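Mll8374 protein (Mesorhizobium loti, PDB 3B5E) probably hydrolyses carboxylic ester bonds as a serine carboxylesterase of the alpha/beta-hydrolase fold. Local coordinates at residues L12-G24 against A94-H106. Numbering follows the deposited sequence.
Sequences LLTDLAFPYRLLG and AFAAFTNEAAKRH
F18, Y20, F95, F98 and H106 form an aromatic cluster across this contact. F95 points its edge, CD1 leading, over the centre of the F18 ring in a T-shaped pair with the planes at 87°. Three residues on, F98 takes CB of F18 almost straight above its ring, 4.0 Å from the centroid, in a CH-pi contact. The edge of F98 is turned toward the face of Y20 in an offset edge-to-face pair, where its CE1 comes 3.6 Å from CD1 of Y20. With CG anti to the backbone N (chi1 167°), F98 is swung across to the loop, and L16 CB meets its rim. In the fold, strand 20-23 is an edge strand of the central sheet of an alpha/beta-hydrolase, and helix 85-106 packs over this end; F95 also rests on L124 and L128 of helix 120-131.

Polar bonds gather at the C-terminal end of the helix. R105 forms a two-nitrogen, end-on salt bridge with D15, NH1 to OD1 and NH2 to OD2 at 3.0 Å each, although both oxygens are met from above the carboxylate plane. NH1 also donates to Y20 OH at 3.2 Å, and that hydroxyl makes a short 2.6 Å bond with NE2 of H106, in the plane of the imidazole. A phenylalanine in place of Y20 would probably leave H106 NE2 without this partner and R105 NH1 with D15 alone across the contact. One turn earlier in the helix, E101 may accept a weak bond from A17 N in one of its two conformers.

Aliphatic carbons cover the flat polar groups. L16 lies over one guanidinium face of R105, while the imidazole of H106 is sandwiched between CG of R105 and CD2 of L22, the latter 3.5 Å from the ring centroid.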
ATOM      1  N   LEU A  12       0.458 -15.623 -12.053  1.00 20.55           N
ATOM      2  CA  LEU A  12      -0.723 -14.886 -11.599  1.00 19.83           C
ATOM      3  C   LEU A  12      -1.821 -15.860 -11.156  1.00 19.57           C
ATOM      4  O   LEU A  12      -2.289 -16.685 -11.931  1.00 20.97           O
ATOM      5  CB  LEU A  12      -1.257 -13.960 -12.698  1.00 20.42           C
ATOM      6  CG  LEU A  12      -2.288 -12.925 -12.244  1.00 19.43           C
ATOM      7  CD1 LEU A  12      -1.632 -11.794 -11.400  1.00 19.60           C
ATOM      8  CD2 LEU A  12      -3.029 -12.378 -13.487  1.00 22.28           C
ATOM      9  N   LEU A  13      -2.190 -15.771  -9.885  1.00 19.16           N
ATOM     10  CA  LEU A  13      -3.213 -16.604  -9.291  1.00 19.55           C
ATOM     11  C   LEU A  13      -4.509 -15.820  -9.308  1.00 20.88           C
ATOM     12  O   LEU A  13      -4.532 -14.653  -8.917  1.00 19.69           O
ATOM     13  CB  LEU A  13      -2.802 -16.982  -7.863  1.00 19.42           C
ATOM     14  CG  LEU A  13      -1.426 -17.652  -7.716  1.00 22.62           C
ATOM     15  CD1 LEU A  13      -1.047 -17.837  -6.233  1.00 21.56           C
ATOM     16  CD2 LEU A  13      -1.358 -19.004  -8.482  1.00 20.71           C
ATOM     17  N   THR A  14      -5.586 -16.448  -9.766  1.00 21.42           N
ATOM     18  CA  THR A  14      -6.790 -15.710 -10.099  1.00 24.32           C
ATOM     19  C   THR A  14      -8.080 -16.226  -9.444  1.00 24.51           C
ATOM     20  O   THR A  14      -9.156 -15.770  -9.790  1.00 26.82           O
ATOM     21  CB  THR A  14      -6.983 -15.660 -11.644  1.00 23.93           C
ATOM     22  OG1 THR A  14      -7.094 -16.988 -12.147  1.00 26.54           O
ATOM     23  CG2 THR A  14      -5.802 -14.967 -12.317  1.00 22.95           C
ATOM     24  N   ASP A  15      -7.988 -17.145  -8.492  1.00 25.87           N
ATOM     25  CA  ASP A  15      -9.209 -17.661  -7.872  1.00 27.88           C
ATOM     26  C   ASP A  15      -9.653 -16.945  -6.597  1.00 27.48           C
ATOM     27  O   ASP A  15     -10.712 -17.277  -6.058  1.00 29.46           O
ATOM     28  CB  ASP A  15      -9.110 -19.154  -7.618  1.00 30.00           C
ATOM     29  CG  ASP A  15      -7.864 -19.534  -6.904  1.00 34.53           C
ATOM     30  OD1 ASP A  15      -6.975 -18.667  -6.761  1.00 38.23           O
ATOM     31  OD2 ASP A  15      -7.752 -20.719  -6.535  1.00 46.14           O
ATOM     32  N   LEU A  16      -8.891 -15.958  -6.121  1.00 25.10           N
ATOM     33  CA  LEU A  16      -9.351 -15.107  -5.019  1.00 24.22           C
ATOM     34  C   LEU A  16      -9.903 -13.795  -5.603  1.00 24.71           C
ATOM     35  O   LEU A  16      -9.921 -13.616  -6.809  1.00 25.83           O
ATOM     36  CB  LEU A  16      -8.221 -14.879  -3.993  1.00 25.55           C
ATOM     37  CG  LEU A  16      -7.655 -16.131  -3.321  1.00 26.96           C
ATOM     38  CD1 LEU A  16      -6.619 -15.797  -2.224  1.00 22.91           C
ATOM     39  CD2 LEU A  16      -8.783 -16.979  -2.766  1.00 23.66           C
ATOM     40  N   ALA A  17     -10.359 -12.890  -4.752  1.00 24.02           N
ATOM     41  CA  ALA A  17     -11.066 -11.682  -5.207  1.00 24.58           C
ATOM     42  C   ALA A  17     -10.201 -10.755  -6.063  1.00 22.51           C
ATOM     43  O   ALA A  17     -10.720 -10.075  -6.934  1.00 23.60           O
ATOM     44  CB  ALA A  17     -11.640 -10.923  -4.004  1.00 25.83           C
ATOM     45  N   PHE A  18      -8.891 -10.734  -5.796  1.00 22.00           N
ATOM     46  CA  PHE A  18      -7.922  -9.931  -6.548  1.00 21.44           C
ATOM     47  C   PHE A  18      -6.893 -10.852  -7.164  1.00 19.89           C
ATOM     48  O   PHE A  18      -6.454 -11.786  -6.509  1.00 19.93           O
ATOM     49  CB  PHE A  18      -7.198  -8.922  -5.614  1.00 19.39           C
ATOM     50  CG  PHE A  18      -8.065  -7.781  -5.181  1.00 19.55           C
ATOM     51  CD1 PHE A  18      -9.115  -7.990  -4.290  1.00 19.35           C
ATOM     52  CD2 PHE A  18      -7.866  -6.505  -5.682  1.00 17.88           C
ATOM     53  CE1 PHE A  18      -9.928  -6.932  -3.907  1.00 19.06           C
ATOM     54  CE2 PHE A  18      -8.665  -5.457  -5.286  1.00 20.85           C
ATOM     55  CZ  PHE A  18      -9.706  -5.676  -4.422  1.00 17.47           C
ATOM     56  N   PRO A  19      -6.494 -10.598  -8.425  1.00 19.00           N
ATOM     57  CA  PRO A  19      -5.373 -11.399  -8.916  1.00 19.49           C
ATOM     58  C   PRO A  19      -4.080 -11.047  -8.167  1.00 19.19           C
ATOM     59  O   PRO A  19      -3.914  -9.915  -7.720  1.00 17.27           O
ATOM     60  CB  PRO A  19      -5.268 -11.026 -10.398  1.00 17.25           C
ATOM     61  CG  PRO A  19      -6.466 -10.232 -10.701  1.00 21.87           C
ATOM     62  CD  PRO A  19      -6.947  -9.632  -9.433  1.00 17.57           C
ATOM     63  N   TYR A  20      -3.207 -12.030  -7.995  1.00 17.15           N
ATOM     64  CA  TYR A  20      -1.949 -11.832  -7.283  1.00 17.51           C
ATOM     65  C   TYR A  20      -0.905 -12.853  -7.630  1.00 18.36           C
ATOM     66  O   TYR A  20      -1.223 -13.951  -8.082  1.00 20.97           O
ATOM     67  CB  TYR A  20      -2.142 -11.767  -5.755  1.00 17.02           C
ATOM     68  CG  TYR A  20      -2.504 -13.088  -5.138  1.00 17.31           C
ATOM     69  CD1 TYR A  20      -3.780 -13.633  -5.303  1.00 18.69           C
ATOM     70  CD2 TYR A  20      -1.549 -13.825  -4.448  1.00 18.08           C
ATOM     71  CE1 TYR A  20      -4.107 -14.878  -4.755  1.00 19.01           C
ATOM     72  CE2 TYR A  20      -1.848 -15.053  -3.904  1.00 19.55           C
ATOM     73  CZ  TYR A  20      -3.116 -15.587  -4.056  1.00 18.61           C
ATOM     74  OH  TYR A  20      -3.357 -16.832  -3.495  1.00 19.33           O
ATOM     75  N   ARG A  21       0.351 -12.479  -7.388  1.00 18.17           N
ATOM     76  CA  ARG A  21       1.474 -13.390  -7.448  1.00 19.42           C
ATOM     77  C   ARG A  21       2.046 -13.504  -6.028  1.00 19.96           C
ATOM     78  O   ARG A  21       2.064 -12.511  -5.261  1.00 16.73           O
ATOM     79  CB  ARG A  21       2.551 -12.847  -8.372  1.00 19.31           C
ATOM     80  CG  ARG A  21       2.126 -12.733  -9.796  1.00 19.85           C
ATOM     81  CD  ARG A  21       3.243 -12.101 -10.598  1.00 20.65           C
ATOM     82  NE  ARG A  21       2.807 -11.850 -11.972  1.00 19.13           N
ATOM     83  CZ  ARG A  21       2.885 -12.707 -12.989  1.00 24.36           C
ATOM     84  NH1 ARG A  21       3.418 -13.915 -12.864  1.00 27.11           N
ATOM     85  NH2 ARG A  21       2.427 -12.334 -14.170  1.00 25.69           N
ATOM     86  N   LEU A  22       2.542 -14.698  -5.712  1.00 17.58           N
ATOM     87  CA  LEU A  22       3.140 -15.005  -4.412  1.00 15.58           C
ATOM     88  C   LEU A  22       4.612 -15.327  -4.617  1.00 16.72           C
ATOM     89  O   LEU A  22       4.934 -16.361  -5.228  1.00 17.95           O
ATOM     90  CB  LEU A  22       2.449 -16.195  -3.729  1.00 16.82           C
ATOM     91  CG  LEU A  22       2.823 -16.443  -2.249  1.00 15.55           C
ATOM     92  CD1 LEU A  22       2.307 -15.302  -1.296  1.00 18.48           C
ATOM     93  CD2 LEU A  22       2.344 -17.789  -1.783  1.00 15.46           C
ATOM     94  N   LEU A  23       5.473 -14.442  -4.122  1.00 15.55           N
ATOM     95  CA  LEU A  23       6.928 -14.584  -4.241  1.00 15.99           C
ATOM     96  C   LEU A  23       7.643 -14.789  -2.895  1.00 16.11           C
ATOM     97  O   LEU A  23       7.211 -14.320  -1.858  1.00 18.79           O
ATOM     98  CB  LEU A  23       7.513 -13.381  -4.993  1.00 17.85           C
ATOM     99  CG  LEU A  23       6.869 -12.993  -6.328  1.00 20.50           C
ATOM    100  CD1 LEU A  23       5.683 -11.991  -6.236  1.00 16.66           C
ATOM    101  CD2 LEU A  23       7.975 -12.394  -7.154  1.00 24.50           C
ATOM    102  N   GLY A  24       8.709 -15.578  -2.922  1.00 15.85           N
ATOM    103  CA  GLY A  24       9.562 -15.771  -1.740  1.00 16.95           C
ATOM    104  C   GLY A  24       8.969 -16.601  -0.617  1.00 17.19           C
ATOM    105  O   GLY A  24       9.522 -16.636   0.470  1.00 16.66           O
ATOM    106  N   ALA A  94     -13.578  -5.235  -0.550  1.00 18.47           N
ATOM    107  CA  ALA A  94     -13.135  -6.417  -1.269  1.00 19.65           C
ATOM    108  C   ALA A  94     -11.706  -6.771  -0.887  1.00 18.66           C
ATOM    109  O   ALA A  94     -11.407  -7.943  -0.619  1.00 21.19           O
ATOM    110  CB  ALA A  94     -13.281  -6.225  -2.769  1.00 19.29           C
ATOM    111  N   PHE A  95     -10.825  -5.775  -0.828  1.00 18.85           N
ATOM    112  CA  PHE A  95      -9.420  -6.043  -0.503  1.00 20.36           C
ATOM    113  C   PHE A  95      -9.190  -6.555   0.934  1.00 19.95           C
ATOM    114  O   PHE A  95      -8.324  -7.429   1.156  1.00 19.18           O
ATOM    115  CB  PHE A  95      -8.558  -4.831  -0.796  1.00 20.21           C
ATOM    116  CG  PHE A  95      -7.090  -5.142  -0.815  1.00 20.67           C
ATOM    117  CD1 PHE A  95      -6.501  -5.707  -1.945  1.00 20.90           C
ATOM    118  CD2 PHE A  95      -6.312  -4.916   0.315  1.00 20.99           C
ATOM    119  CE1 PHE A  95      -5.143  -6.008  -1.966  1.00 22.74           C
ATOM    120  CE2 PHE A  95      -4.955  -5.208   0.310  1.00 17.69           C
ATOM    121  CZ  PHE A  95      -4.372  -5.773  -0.831  1.00 20.98           C
ATOM    122  N   ALA A  96      -9.962  -6.010   1.873  1.00 18.26           N
ATOM    123  CA  ALA A  96      -9.956  -6.425   3.267  1.00 20.68           C
ATOM    124  C   ALA A  96     -10.250  -7.932   3.354  1.00 21.17           C
ATOM    125  O   ALA A  96      -9.475  -8.697   3.959  1.00 21.63           O
ATOM    126  CB  ALA A  96     -10.979  -5.605   4.076  1.00 19.43           C
ATOM    127  N   ALA A  97     -11.337  -8.344   2.690  1.00 21.59           N
ATOM    128  CA  ALA A  97     -11.733  -9.763   2.614  1.00 20.39           C
ATOM    129  C   ALA A  97     -10.614 -10.595   1.973  1.00 21.72           C
ATOM    130  O   ALA A  97     -10.246 -11.646   2.495  1.00 20.33           O
ATOM    131  CB  ALA A  97     -13.024  -9.913   1.842  1.00 19.68           C
ATOM    132  N   PHE A  98     -10.057 -10.087   0.872  1.00 23.06           N
ATOM    133  CA  PHE A  98      -8.947 -10.728   0.174  1.00 20.68           C
ATOM    134  C   PHE A  98      -7.716 -10.956   1.061  1.00 20.86           C
ATOM    135  O   PHE A  98      -7.082 -12.038   1.002  1.00 19.24           O
ATOM    136  CB  PHE A  98      -8.564  -9.898  -1.071  1.00 20.19           C
ATOM    137  CG  PHE A  98      -7.247 -10.302  -1.691  1.00 19.33           C
ATOM    138  CD1 PHE A  98      -7.168 -11.461  -2.452  1.00 22.84           C
ATOM    139  CD2 PHE A  98      -6.099  -9.547  -1.494  1.00 20.27           C
ATOM    140  CE1 PHE A  98      -5.975 -11.863  -3.012  1.00 20.73           C
ATOM    141  CE2 PHE A  98      -4.886  -9.931  -2.048  1.00 22.45           C
ATOM    142  CZ  PHE A  98      -4.819 -11.101  -2.827  1.00 19.65           C
ATOM    143  N   THR A  99      -7.367  -9.967   1.894  0.50 19.71           N
ATOM    144  CA  THR A  99      -6.183 -10.093   2.762  0.50 20.08           C
ATOM    145  C   THR A  99      -6.349 -11.296   3.655  0.50 20.39           C
ATOM    146  O   THR A  99      -5.436 -12.087   3.806  0.50 21.08           O
ATOM    147  CB  THR A  99      -5.859  -8.831   3.652  0.50 19.84           C
ATOM    148  OG1 THR A  99      -6.862  -8.631   4.658  0.50 17.99           O
ATOM    149  CG2 THR A  99      -5.717  -7.610   2.813  0.50 17.70           C
ATOM    150  N   ASN A 100      -7.537 -11.433   4.223  1.00 21.33           N
ATOM    151  CA  ASN A 100      -7.830 -12.539   5.096  1.00 22.64           C
ATOM    152  C   ASN A 100      -7.784 -13.911   4.369  1.00 21.37           C
ATOM    153  O   ASN A 100      -7.187 -14.866   4.883  1.00 22.60           O
ATOM    154  CB  ASN A 100      -9.136 -12.236   5.851  1.00 24.93           C
ATOM    155  CG  ASN A 100      -8.993 -10.975   6.783  1.00 37.02           C
ATOM    156  OD1 ASN A 100      -7.898 -10.691   7.333  1.00 44.95           O
ATOM    157  ND2 ASN A 100     -10.077 -10.201   6.914  1.00 42.57           N
ATOM    158  N   GLU A 101      -8.404 -13.969   3.183  0.50 21.46           N
ATOM    159  CA  GLU A 101      -8.367 -15.142   2.293  0.50 22.28           C
ATOM    160  C   GLU A 101      -6.929 -15.527   2.003  0.50 21.06           C
ATOM    161  O   GLU A 101      -6.532 -16.666   2.212  0.50 20.59           O
ATOM    162  CB  GLU A 101      -9.005 -14.866   0.921  0.50 20.91           C
ATOM    163  CG  GLU A 101     -10.482 -14.603   0.848  0.50 27.35           C
ATOM    164  CD  GLU A 101     -10.969 -14.550  -0.613  0.50 25.71           C
ATOM    165  OE1 GLU A 101     -10.506 -13.678  -1.420  0.50 22.09           O
ATOM    166  OE2 GLU A 101     -11.823 -15.398  -0.942  0.50 34.10           O
ATOM    167  N   ALA A 102      -6.172 -14.560   1.484  1.00 20.23           N
ATOM    168  CA  ALA A 102      -4.769 -14.779   1.114  1.00 21.15           C
ATOM    169  C   ALA A 102      -3.935 -15.218   2.329  1.00 20.76           C
ATOM    170  O   ALA A 102      -3.095 -16.123   2.232  1.00 18.49           O
ATOM    171  CB  ALA A 102      -4.167 -13.522   0.452  1.00 21.01           C
ATOM    172  N   ALA A 103      -4.162 -14.594   3.485  1.00 19.85           N
ATOM    173  CA  ALA A 103      -3.433 -14.984   4.706  1.00 21.26           C
ATOM    174  C   ALA A 103      -3.729 -16.428   5.143  1.00 20.23           C
ATOM    175  O   ALA A 103      -2.819 -17.208   5.503  1.00 19.20           O
ATOM    176  CB  ALA A 103      -3.733 -13.984   5.841  1.00 18.74           C
ATOM    177  N   LYS A 104      -5.000 -16.806   5.098  1.00 20.90           N
ATOM    178  CA  LYS A 104      -5.408 -18.169   5.443  1.00 22.16           C
ATOM    179  C   LYS A 104      -4.791 -19.191   4.471  1.00 19.69           C
ATOM    180  O   LYS A 104      -4.268 -20.246   4.868  1.00 18.27           O
ATOM    181  CB  LYS A 104      -6.946 -18.308   5.426  1.00 24.60           C
ATOM    182  CG  LYS A 104      -7.654 -17.866   6.697  1.00 32.26           C
ATOM    183  N   ARG A 105      -4.867 -18.879   3.187  1.00 17.47           N
ATOM    184  CA  ARG A 105      -4.418 -19.788   2.167  1.00 19.36           C
ATOM    185  C   ARG A 105      -2.900 -20.085   2.237  1.00 18.64           C
ATOM    186  O   ARG A 105      -2.465 -21.225   2.003  1.00 20.80           O
ATOM    187  CB  ARG A 105      -4.780 -19.239   0.790  1.00 20.41           C
ATOM    188  CG  ARG A 105      -4.125 -20.016  -0.302  1.00 26.98           C
ATOM    189  CD  ARG A 105      -4.524 -19.501  -1.618  1.00 32.59           C
ATOM    190  NE  ARG A 105      -5.795 -20.046  -2.063  1.00 35.45           N
ATOM    191  CZ  ARG A 105      -6.305 -19.789  -3.266  1.00 41.65           C
ATOM    192  NH1 ARG A 105      -5.648 -18.990  -4.133  1.00 37.50           N
ATOM    193  NH2 ARG A 105      -7.466 -20.323  -3.597  1.00 32.61           N
ATOM    194  N   HIS A 106      -2.109 -19.060   2.534  1.00 19.60           N
ATOM    195  CA  HIS A 106      -0.650 -19.163   2.480  1.00 18.84           C
ATOM    196  C   HIS A 106       0.031 -19.095   3.854  1.00 18.67           C
ATOM    197  O   HIS A 106       1.258 -19.043   3.951  1.00 17.80           O
ATOM    198  CB  HIS A 106      -0.121 -18.091   1.546  1.00 18.68           C
ATOM    199  CG  HIS A 106      -0.677 -18.178   0.155  1.00 18.41           C
ATOM    200  ND1 HIS A 106      -0.386 -19.222  -0.705  1.00 17.04           N
ATOM    201  CD2 HIS A 106      -1.500 -17.348  -0.527  1.00 18.58           C
ATOM    202  CE1 HIS A 106      -1.001 -19.017  -1.859  1.00 20.53           C
ATOM    203  NE2 HIS A 106      -1.686 -17.890  -1.774  1.00 18.31           N
TER